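Local coordinates for T9SS C-terminal target domain-containing protein (Bacteroides cellulosilyticus, PDB 5JVK) that is a family 39 glycoside hydrolase of a gut bacterium, probably an endo-acting enzyme that hydrolyses O-glycosidic bonds, at residues A[134-140]-A[171-177]; A[187-191]-A[221-227]. All blocks are in the same frame, centred on the assembly; numbering follows the deposited sequence.

Interactions 1 and 2 lie side by side at the C-terminal end of a parallel (β/α)8 barrel, their centres about 12 Å apart. Interaction 1 pairs the second and third barrel strands; interaction 2 packs the loop after the third strand onto the loop after the fourth. Two polar links join them: Trp221 N probably bonds Phe173 O at 2.6 Å, and Arg134 NH2 probably bonds Asn222 OD1 at 2.7 Å. Asn222 and Glu223 begin an Asn-Glu-Pro sequence where clan GH-A enzymes carry their acid/base, consistent with a catalytic pocket here. Glycerol, probably from the crystallisation liquor, sits beside it against Asp136 and Tyr175.

Interaction 1: residues A[134-140]-A[171-177]; sequences RTDLAWE and IVFGYAN. With GOL (glycerol), chain G.
Strand segments 134-138 and 171-174 run parallel, their axes 4.8 Å apart at 25°, joined by backbone bonds from Val172 N to Thr135 O, Leu137 N to Val172 O and Gly174 N to Leu137 O, while Trp139 N to Gly174 O carries the pairing into the helix start. At Gly174 the backbone angles would jam any CB against the preceding carbonyl, which calls for glycine. On the pocket-facing side, Val172 CG1 lies over one face of the Arg134 guanidinium and 3.3 Å from Asp136 OD1, while Glu219 and Glu340 hold the arginine by salt bridges. Asp136 OD2 accepts a bond from glycerol O3 at 2.7 Å; OD1 accepts hydrogen bonds from glycerol O2, to which Tyr175 OH is also bonded, and from a water that also donates to Val172 O. On the outer side, Leu137 CD1 meets the edge of the Phe173 ring, 3.3 Å from Phe173 CD1. With CG anti to the backbone N (chi1 179°), Trp139 turns one indole face to Asn177, whose CB stands 3.6 Å from the five-membered ring's centroid in a CH-pi contact; Trp139 CB touches Phe173 CZ, and NE1 bonds Glu143 OE1. Were the indole cut back to an alanine, Asn177 CB would probably lose its packing partner and Glu143 its donor. Leu137 and Ile171 pack against helix 153-164, Phe173 and Trp139 against helix 194-211, and strand 217-220 continues the barrel beyond Ile171.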
ATOM      1  N   ARG A 134       0.941   7.608  -3.489  1.00 24.62           N
ATOM      2  CA  ARG A 134       1.960   8.559  -3.063  1.00 25.28           C
ATOM      3  C   ARG A 134       3.084   8.566  -4.084  1.00 26.20           C
ATOM      4  O   ARG A 134       3.540   7.504  -4.512  1.00 26.22           O
ATOM      5  CB  ARG A 134       2.507   8.183  -1.686  1.00 25.06           C
ATOM      6  CG  ARG A 134       3.576   9.125  -1.146  1.00 24.96           C
ATOM      7  CD  ARG A 134       3.913   8.749   0.282  1.00 24.90           C
ATOM      8  NE  ARG A 134       4.932   9.604   0.897  1.00 24.67           N
ATOM      9  CZ  ARG A 134       6.238   9.335   0.987  1.00 24.87           C
ATOM     10  NH1 ARG A 134       6.772   8.222   0.479  1.00 24.75           N
ATOM     11  NH2 ARG A 134       7.035  10.205   1.596  1.00 25.19           N
ATOM     12  N   THR A 135       3.530   9.758  -4.471  1.00 27.45           N
ATOM     13  CA  THR A 135       4.701   9.886  -5.334  1.00 28.46           C
ATOM     14  C   THR A 135       5.443  11.198  -5.104  1.00 29.57           C
ATOM     15  O   THR A 135       4.919  12.129  -4.491  1.00 28.94           O
ATOM     16  CB  THR A 135       4.336   9.701  -6.821  1.00 28.58           C
ATOM     17  OG1 THR A 135       5.534   9.513  -7.584  1.00 29.05           O
ATOM     18  CG2 THR A 135       3.548  10.892  -7.365  1.00 28.65           C
ATOM     19  N   ASP A 136       6.674  11.243  -5.603  1.00 31.97           N
ATOM     20  CA  ASP A 136       7.591  12.345  -5.337  1.00 34.10           C
ATOM     21  C   ASP A 136       7.380  13.516  -6.280  1.00 34.73           C
ATOM     22  O   ASP A 136       6.894  13.357  -7.402  1.00 34.49           O
ATOM     23  CB  ASP A 136       9.040  11.875  -5.466  1.00 35.29           C
ATOM     24  CG  ASP A 136       9.387  10.800  -4.472  1.00 37.10           C
ATOM     25  OD1 ASP A 136       9.689  11.139  -3.305  1.00 38.39           O
ATOM     26  OD2 ASP A 136       9.361   9.612  -4.863  1.00 39.25           O
ATOM     27  N   LEU A 137       7.752  14.693  -5.798  1.00 35.83           N
ATOM     28  CA  LEU A 137       7.883  15.873  -6.630  1.00 37.36           C
ATOM     29  C   LEU A 137       9.121  16.624  -6.156  1.00 37.72           C
ATOM     30  O   LEU A 137       9.189  17.049  -5.003  1.00 36.90           O
ATOM     31  CB  LEU A 137       6.625  16.741  -6.530  1.00 38.34           C
ATOM     32  CG  LEU A 137       6.489  17.948  -7.471  1.00 38.96           C
ATOM     33  CD1 LEU A 137       7.367  19.114  -7.032  1.00 40.42           C
ATOM     34  CD2 LEU A 137       6.789  17.563  -8.915  1.00 38.88           C
ATOM     35  N   ALA A 138      10.095  16.777  -7.050  1.00 39.27           N
ATOM     36  CA  ALA A 138      11.349  17.442  -6.721  1.00 40.69           C
ATOM     37  C   ALA A 138      11.193  18.956  -6.840  1.00 41.91           C
ATOM     38  O   ALA A 138      10.721  19.456  -7.864  1.00 42.14           O
ATOM     39  CB  ALA A 138      12.458  16.949  -7.636  1.00 41.15           C
ATOM     40  N   TRP A 139      11.579  19.670  -5.783  1.00 43.22           N
ATOM     41  CA  TRP A 139      11.685  21.138  -5.785  1.00 44.76           C
ATOM     42  C   TRP A 139      12.564  21.611  -6.950  1.00 45.56           C
ATOM     43  O   TRP A 139      12.207  22.547  -7.667  1.00 45.85           O
ATOM     44  CB  TRP A 139      12.252  21.597  -4.431  1.00 45.08           C
ATOM     45  CG  TRP A 139      12.461  23.079  -4.224  1.00 45.42           C
ATOM     46  CD1 TRP A 139      11.950  24.109  -4.964  1.00 45.63           C
ATOM     47  CD2 TRP A 139      13.211  23.684  -3.164  1.00 45.81           C
ATOM     48  NE1 TRP A 139      12.360  25.314  -4.445  1.00 46.05           N
ATOM     49  CE2 TRP A 139      13.134  25.082  -3.339  1.00 45.97           C
ATOM     50  CE3 TRP A 139      13.955  23.178  -2.088  1.00 45.93           C
ATOM     51  CZ2 TRP A 139      13.768  25.983  -2.475  1.00 46.13           C
ATOM     52  CZ3 TRP A 139      14.586  24.072  -1.231  1.00 45.89           C
ATOM     53  CH2 TRP A 139      14.490  25.461  -1.432  1.00 45.96           C
ATOM     54  N   GLU A 140      13.696  20.933  -7.130  1.00 46.79           N
ATOM     55  CA  GLU A 140      14.591  21.110  -8.286  1.00 47.94           C
ATOM     56  C   GLU A 140      13.853  21.162  -9.633  1.00 47.99           C
ATOM     57  O   GLU A 140      14.089  22.063 -10.441  1.00 48.50           O
ATOM     58  CB  GLU A 140      15.624  19.972  -8.301  1.00 48.81           C
ATOM     59  CG  GLU A 140      16.747  20.112  -9.317  1.00 49.27           C
ATOM     60  CD  GLU A 140      17.867  19.111  -9.082  1.00 49.91           C
ATOM     61  OE1 GLU A 140      18.400  19.062  -7.949  1.00 49.53           O
ATOM     62  OE2 GLU A 140      18.219  18.374 -10.027  1.00 50.27           O
ATOM     63  N   ILE A 171       1.160  13.915  -2.589  1.00 27.66           N
ATOM     64  CA  ILE A 171       2.440  14.302  -3.198  1.00 27.78           C
ATOM     65  C   ILE A 171       3.445  14.720  -2.129  1.00 28.28           C
ATOM     66  O   ILE A 171       3.173  15.624  -1.337  1.00 27.75           O
ATOM     67  CB  ILE A 171       2.261  15.456  -4.217  1.00 27.68           C
ATOM     68  CG1 ILE A 171       1.239  15.079  -5.303  1.00 27.49           C
ATOM     69  CG2 ILE A 171       3.595  15.855  -4.850  1.00 27.60           C
ATOM     70  CD1 ILE A 171       1.662  13.965  -6.244  1.00 27.43           C
ATOM     71  N   VAL A 172       4.606  14.059  -2.122  1.00 29.02           N
ATOM     72  CA  VAL A 172       5.701  14.417  -1.215  1.00 29.89           C
ATOM     73  C   VAL A 172       6.677  15.356  -1.935  1.00 30.70           C
ATOM     74  O   VAL A 172       7.331  14.976  -2.908  1.00 30.59           O
ATOM     75  CB  VAL A 172       6.392  13.177  -0.561  1.00 30.15           C
ATOM     76  CG1 VAL A 172       7.105  12.280  -1.569  1.00 30.28           C
ATOM     77  CG2 VAL A 172       7.360  13.617   0.532  1.00 30.02           C
ATOM     78  N   PHE A 173       6.737  16.595  -1.447  1.00 32.19           N
ATOM     79  CA  PHE A 173       7.515  17.673  -2.056  1.00 33.76           C
ATOM     80  C   PHE A 173       8.821  17.872  -1.300  1.00 34.73           C
ATOM     81  O   PHE A 173       8.799  18.043  -0.082  1.00 34.57           O
ATOM     82  CB  PHE A 173       6.707  18.979  -2.010  1.00 33.99           C
ATOM     83  CG  PHE A 173       7.417  20.160  -2.611  1.00 33.87           C
ATOM     84  CD1 PHE A 173       7.321  20.413  -3.966  1.00 34.02           C
ATOM     85  CD2 PHE A 173       8.170  21.025  -1.822  1.00 33.86           C
ATOM     86  CE1 PHE A 173       7.968  21.497  -4.541  1.00 34.21           C
ATOM     87  CE2 PHE A 173       8.820  22.113  -2.385  1.00 34.14           C
ATOM     88  CZ  PHE A 173       8.719  22.351  -3.749  1.00 34.19           C
ATOM     89  N   GLY A 174       9.949  17.879  -2.007  1.00 36.27           N
ATOM     90  CA  GLY A 174      11.217  18.218  -1.367  1.00 37.83           C
ATOM     91  C   GLY A 174      12.474  17.909  -2.152  1.00 39.13           C
ATOM     92  O   GLY A 174      12.487  17.993  -3.377  1.00 39.08           O
ATOM     93  N   TYR A 175      13.517  17.527  -1.412  1.00 41.45           N
ATOM     94  CA  TYR A 175      14.913  17.473  -1.873  1.00 43.51           C
ATOM     95  C   TYR A 175      15.471  18.851  -2.271  1.00 45.41           C
ATOM     96  O   TYR A 175      14.748  19.710  -2.778  1.00 46.32           O
ATOM     97  CB  TYR A 175      15.117  16.421  -2.973  1.00 43.86           C
ATOM     98  CG  TYR A 175      14.666  15.027  -2.564  1.00 45.20           C
ATOM     99  CD1 TYR A 175      15.153  14.424  -1.398  1.00 45.93           C
ATOM    100  CD2 TYR A 175      13.756  14.305  -3.342  1.00 45.94           C
ATOM    101  CE1 TYR A 175      14.743  13.151  -1.018  1.00 46.62           C
ATOM    102  CE2 TYR A 175      13.342  13.030  -2.970  1.00 46.27           C
ATOM    103  CZ  TYR A 175      13.837  12.456  -1.811  1.00 46.69           C
ATOM    104  OH  TYR A 175      13.427  11.195  -1.442  1.00 46.50           O
ATOM    105  N   ALA A 176      16.765  19.047  -2.020  1.00 46.83           N
ATOM    106  CA  ALA A 176      17.391  20.371  -2.097  1.00 47.81           C
ATOM    107  C   ALA A 176      17.520  20.894  -3.529  1.00 48.64           C
ATOM    108  O   ALA A 176      17.916  20.157  -4.434  1.00 48.55           O
ATOM    109  CB  ALA A 176      18.757  20.349  -1.423  1.00 48.20           C
ATOM    110  N   ASN A 177      17.166  22.166  -3.713  1.00 50.31           N
ATOM    111  CA  ASN A 177      17.283  22.867  -4.993  1.00 51.68           C
ATOM    112  C   ASN A 177      18.516  23.786  -4.979  1.00 53.17           C
ATOM    113  O   ASN A 177      18.404  25.013  -4.912  1.00 52.90           O
ATOM    114  CB  ASN A 177      15.989  23.653  -5.269  1.00 51.09           C
ATOM    115  CG  ASN A 177      15.921  24.217  -6.682  1.00 50.94           C
ATOM    116  OD1 ASN A 177      16.751  23.912  -7.540  1.00 51.65           O
ATOM    117  ND2 ASN A 177      14.914  25.044  -6.930  1.00 50.74           N
TER
HETATM  118  C1  GOL G 654      11.634   6.380  -1.805  1.00 47.95           C
HETATM  119  O1  GOL G 654      12.002   5.716  -0.584  1.00 48.28           O
HETATM  120  C2  GOL G 654      11.006   7.743  -1.501  1.00 47.51           C
HETATM  121  O2  GOL G 654      11.560   8.754  -2.357  1.00 47.88           O
HETATM  122  C3  GOL G 654       9.489   7.703  -1.680  1.00 46.91           C
HETATM  123  O3  GOL G 654       9.120   7.633  -3.063  1.00 46.12           O
HETATM  124  O   HOH W   1      10.112  14.020  -2.567  1.00 31.32           O

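Interaction 2: residues A[187-191]-A[221-227]; sequences TIPFP and WNEPNYA
Phe190 drives its ring into a hollow formed by Trp221, Pro224 and Ala227. The ring's edge points at the indole face in an edge-to-face pair, with the centroid of the Trp221 six-membered ring 4.8 Å from that of Phe190 and the planes at 64°; CD1 stands over the centre of the indole. One face of the phenyl receives the methyl of Ala227, whose CB lies 3.8 Å from the ring centroid, close to the normal. Alanine suits this place because a small knob can sit squarely on the ring. Against the opposite face, off toward its rim, lies Pro191 CD, a neighbour made possible by the Phe190 first torsion (chi1 -172°), which sets CG beside the residue's own carbonyl carbon. Pro191 CD also touches the indole obliquely, 3.5 Å from Trp221 CH2, and Pro224 CB comes obliquely to Phe190 CE1. Both loops follow barrel strands of the (β/α)8 fold and lead into the next helix, each bent by an inverse gamma turn, one centred on Pro189, the other on Pro224. The first turn presents Pro189 as a second bump: its CG rests over the centre of the Tyr226 ring, 4.1 Å from the centroid, in a CH-pi contact. Pro224 CA lies against the other face, toward its rim. Tyr226 OH accepts a bond from Trp221 NE1 at 2.9 Å; the hydroxyl lies in the indole plane, and the bond (147° at the hydrogen) ties the two side chains together and restrains their turning. Ile188 extends CD1 to Ala227 CA at 3.9 Å, and Leu236 of helix 229-247 packs against Phe190 and Pro191.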
ATOM      1  N   THR A 187      24.648  23.961   6.013  1.00 51.99           N
ATOM      2  CA  THR A 187      24.905  22.888   6.985  1.00 51.54           C
ATOM      3  C   THR A 187      24.413  21.511   6.517  1.00 50.12           C
ATOM      4  O   THR A 187      25.113  20.516   6.702  1.00 50.12           O
ATOM      5  CB  THR A 187      24.264  23.205   8.358  1.00 51.73           C
ATOM      6  OG1 THR A 187      22.909  23.632   8.176  1.00 52.58           O
ATOM      7  CG2 THR A 187      25.036  24.302   9.075  1.00 51.44           C
ATOM      8  N   ILE A 188      23.222  21.464   5.917  1.00 49.13           N
ATOM      9  CA  ILE A 188      22.535  20.201   5.585  1.00 48.24           C
ATOM     10  C   ILE A 188      21.794  20.305   4.246  1.00 47.82           C
ATOM     11  O   ILE A 188      21.530  21.416   3.786  1.00 48.42           O
ATOM     12  CB  ILE A 188      21.532  19.807   6.703  1.00 47.53           C
ATOM     13  CG1 ILE A 188      20.602  20.981   7.057  1.00 46.90           C
ATOM     14  CG2 ILE A 188      22.281  19.341   7.947  1.00 47.47           C
ATOM     15  CD1 ILE A 188      19.522  20.635   8.060  1.00 46.34           C
ATOM     16  N   PRO A 189      21.439  19.158   3.619  1.00 47.65           N
ATOM     17  CA  PRO A 189      20.641  19.209   2.381  1.00 47.32           C
ATOM     18  C   PRO A 189      19.152  19.478   2.677  1.00 47.12           C
ATOM     19  O   PRO A 189      18.290  18.621   2.465  1.00 48.01           O
ATOM     20  CB  PRO A 189      20.889  17.832   1.750  1.00 46.89           C
ATOM     21  CG  PRO A 189      21.134  16.935   2.912  1.00 47.11           C
ATOM     22  CD  PRO A 189      21.809  17.770   3.969  1.00 47.34           C
ATOM     23  N   PHE A 190      18.881  20.691   3.154  1.00 46.47           N
ATOM     24  CA  PHE A 190      17.569  21.097   3.662  1.00 45.78           C
ATOM     25  C   PHE A 190      17.630  22.614   3.892  1.00 46.59           C
ATOM     26  O   PHE A 190      18.596  23.094   4.492  1.00 46.86           O
ATOM     27  CB  PHE A 190      17.265  20.367   4.978  1.00 44.67           C
ATOM     28  CG  PHE A 190      15.863  20.566   5.486  1.00 43.66           C
ATOM     29  CD1 PHE A 190      14.840  19.708   5.093  1.00 43.02           C
ATOM     30  CD2 PHE A 190      15.567  21.596   6.377  1.00 43.02           C
ATOM     31  CE1 PHE A 190      13.547  19.880   5.567  1.00 42.62           C
ATOM     32  CE2 PHE A 190      14.274  21.773   6.855  1.00 42.68           C
ATOM     33  CZ  PHE A 190      13.263  20.914   6.448  1.00 42.70           C
ATOM     34  N   PRO A 191      16.626  23.376   3.408  1.00 47.37           N
ATOM     35  CA  PRO A 191      16.741  24.841   3.435  1.00 47.66           C
ATOM     36  C   PRO A 191      16.758  25.438   4.847  1.00 48.07           C
ATOM     37  O   PRO A 191      15.763  25.338   5.570  1.00 47.62           O
ATOM     38  CB  PRO A 191      15.497  25.306   2.666  1.00 47.87           C
ATOM     39  CG  PRO A 191      14.514  24.205   2.846  1.00 47.78           C
ATOM     40  CD  PRO A 191      15.331  22.946   2.845  1.00 47.67           C
ATOM     41  N   TRP A 221       8.663  17.219   2.426  1.00 31.77           N
ATOM     42  CA  TRP A 221       9.969  16.545   2.509  1.00 32.42           C
ATOM     43  C   TRP A 221       9.843  15.061   2.865  1.00 32.40           C
ATOM     44  O   TRP A 221       9.023  14.683   3.696  1.00 31.94           O
ATOM     45  CB  TRP A 221      10.924  17.263   3.487  1.00 33.26           C
ATOM     46  CG  TRP A 221      12.316  17.405   2.959  1.00 34.15           C
ATOM     47  CD1 TRP A 221      13.339  16.516   3.091  1.00 34.58           C
ATOM     48  CD2 TRP A 221      12.831  18.501   2.196  1.00 34.95           C
ATOM     49  NE1 TRP A 221      14.467  16.991   2.462  1.00 34.93           N
ATOM     50  CE2 TRP A 221      14.183  18.210   1.907  1.00 35.04           C
ATOM     51  CE3 TRP A 221      12.281  19.704   1.731  1.00 35.30           C
ATOM     52  CZ2 TRP A 221      14.998  19.077   1.169  1.00 35.32           C
ATOM     53  CZ3 TRP A 221      13.091  20.570   0.997  1.00 35.61           C
ATOM     54  CH2 TRP A 221      14.436  20.248   0.723  1.00 35.84           C
ATOM     55  N   ASN A 222      10.659  14.230   2.216  1.00 32.74           N
ATOM     56  CA  ASN A 222      10.698  12.794   2.480  1.00 32.80           C
ATOM     57  C   ASN A 222      11.886  12.445   3.378  1.00 33.26           C
ATOM     58  O   ASN A 222      13.040  12.598   2.975  1.00 33.72           O
ATOM     59  CB  ASN A 222      10.801  12.008   1.175  1.00 32.54           C
ATOM     60  CG  ASN A 222      10.792  10.509   1.404  1.00 32.24           C
ATOM     61  OD1 ASN A 222       9.760   9.928   1.727  1.00 31.83           O
ATOM     62  ND2 ASN A 222      11.946   9.882   1.256  1.00 32.34           N
ATOM     63  N   GLU A 223      11.584  11.974   4.586  1.00 33.29           N
ATOM     64  CA  GLU A 223      12.583  11.532   5.565  1.00 33.90           C
ATOM     65  C   GLU A 223      13.728  12.529   5.826  1.00 33.66           C
ATOM     66  O   GLU A 223      14.900  12.208   5.594  1.00 33.52           O
ATOM     67  CB  GLU A 223      13.137  10.159   5.159  1.00 34.10           C
ATOM     68  CG  GLU A 223      12.065   9.088   5.033  1.00 34.45           C
ATOM     69  CD  GLU A 223      12.629   7.686   4.901  1.00 34.75           C
ATOM     70  OE1 GLU A 223      13.807   7.533   4.508  1.00 35.65           O
ATOM     71  OE2 GLU A 223      11.879   6.729   5.186  1.00 34.49           O
ATOM     72  N   PRO A 224      13.394  13.742   6.312  1.00 33.48           N
ATOM     73  CA  PRO A 224      14.411  14.709   6.720  1.00 33.74           C
ATOM     74  C   PRO A 224      14.999  14.372   8.099  1.00 33.94           C
ATOM     75  O   PRO A 224      14.771  15.094   9.075  1.00 33.69           O
ATOM     76  CB  PRO A 224      13.632  16.030   6.739  1.00 33.70           C
ATOM     77  CG  PRO A 224      12.256  15.617   7.115  1.00 33.67           C
ATOM     78  CD  PRO A 224      12.045  14.334   6.364  1.00 33.64           C
ATOM     79  N   ASN A 225      15.762  13.282   8.161  1.00 34.27           N
ATOM     80  CA  ASN A 225      16.396  12.824   9.403  1.00 34.49           C
ATOM     81  C   ASN A 225      17.579  13.730   9.754  1.00 35.31           C
ATOM     82  O   ASN A 225      17.806  14.059  10.919  1.00 35.13           O
ATOM     83  CB  ASN A 225      16.860  11.373   9.256  1.00 34.13           C
ATOM     84  CG  ASN A 225      15.701  10.401   9.121  1.00 33.71           C
ATOM     85  OD1 ASN A 225      15.516   9.774   8.079  1.00 33.24           O
ATOM     86  ND2 ASN A 225      14.920  10.266  10.181  1.00 33.40           N
ATOM     87  N   TYR A 226      18.338  14.093   8.723  1.00 36.36           N
ATOM     88  CA  TYR A 226      19.349  15.168   8.784  1.00 37.36           C
ATOM     89  C   TYR A 226      18.869  16.503   9.392  1.00 38.26           C
ATOM     90  O   TYR A 226      19.661  17.200  10.028  1.00 38.10           O
ATOM     91  CB  TYR A 226      19.981  15.416   7.393  1.00 37.80           C
ATOM     92  CG  TYR A 226      19.032  15.299   6.208  1.00 38.27           C
ATOM     93  CD1 TYR A 226      18.146  16.327   5.891  1.00 38.40           C
ATOM     94  CD2 TYR A 226      19.028  14.154   5.400  1.00 38.40           C
ATOM     95  CE1 TYR A 226      17.280  16.218   4.810  1.00 38.73           C
ATOM     96  CE2 TYR A 226      18.163  14.036   4.321  1.00 38.56           C
ATOM     97  CZ  TYR A 226      17.293  15.069   4.030  1.00 38.63           C
ATOM     98  OH  TYR A 226      16.436  14.962   2.961  1.00 38.85           O
ATOM     99  N   ALA A 227      17.595  16.854   9.193  1.00 39.21           N
ATOM    100  CA  ALA A 227      17.017  18.091   9.741  1.00 39.13           C
ATOM    101  C   ALA A 227      16.423  17.882  11.137  1.00 40.17           C
ATOM    102  O   ALA A 227      15.587  16.998  11.332  1.00 40.44           O
ATOM    103  CB  ALA A 227      15.950  18.630   8.802  1.00 38.74           C
TER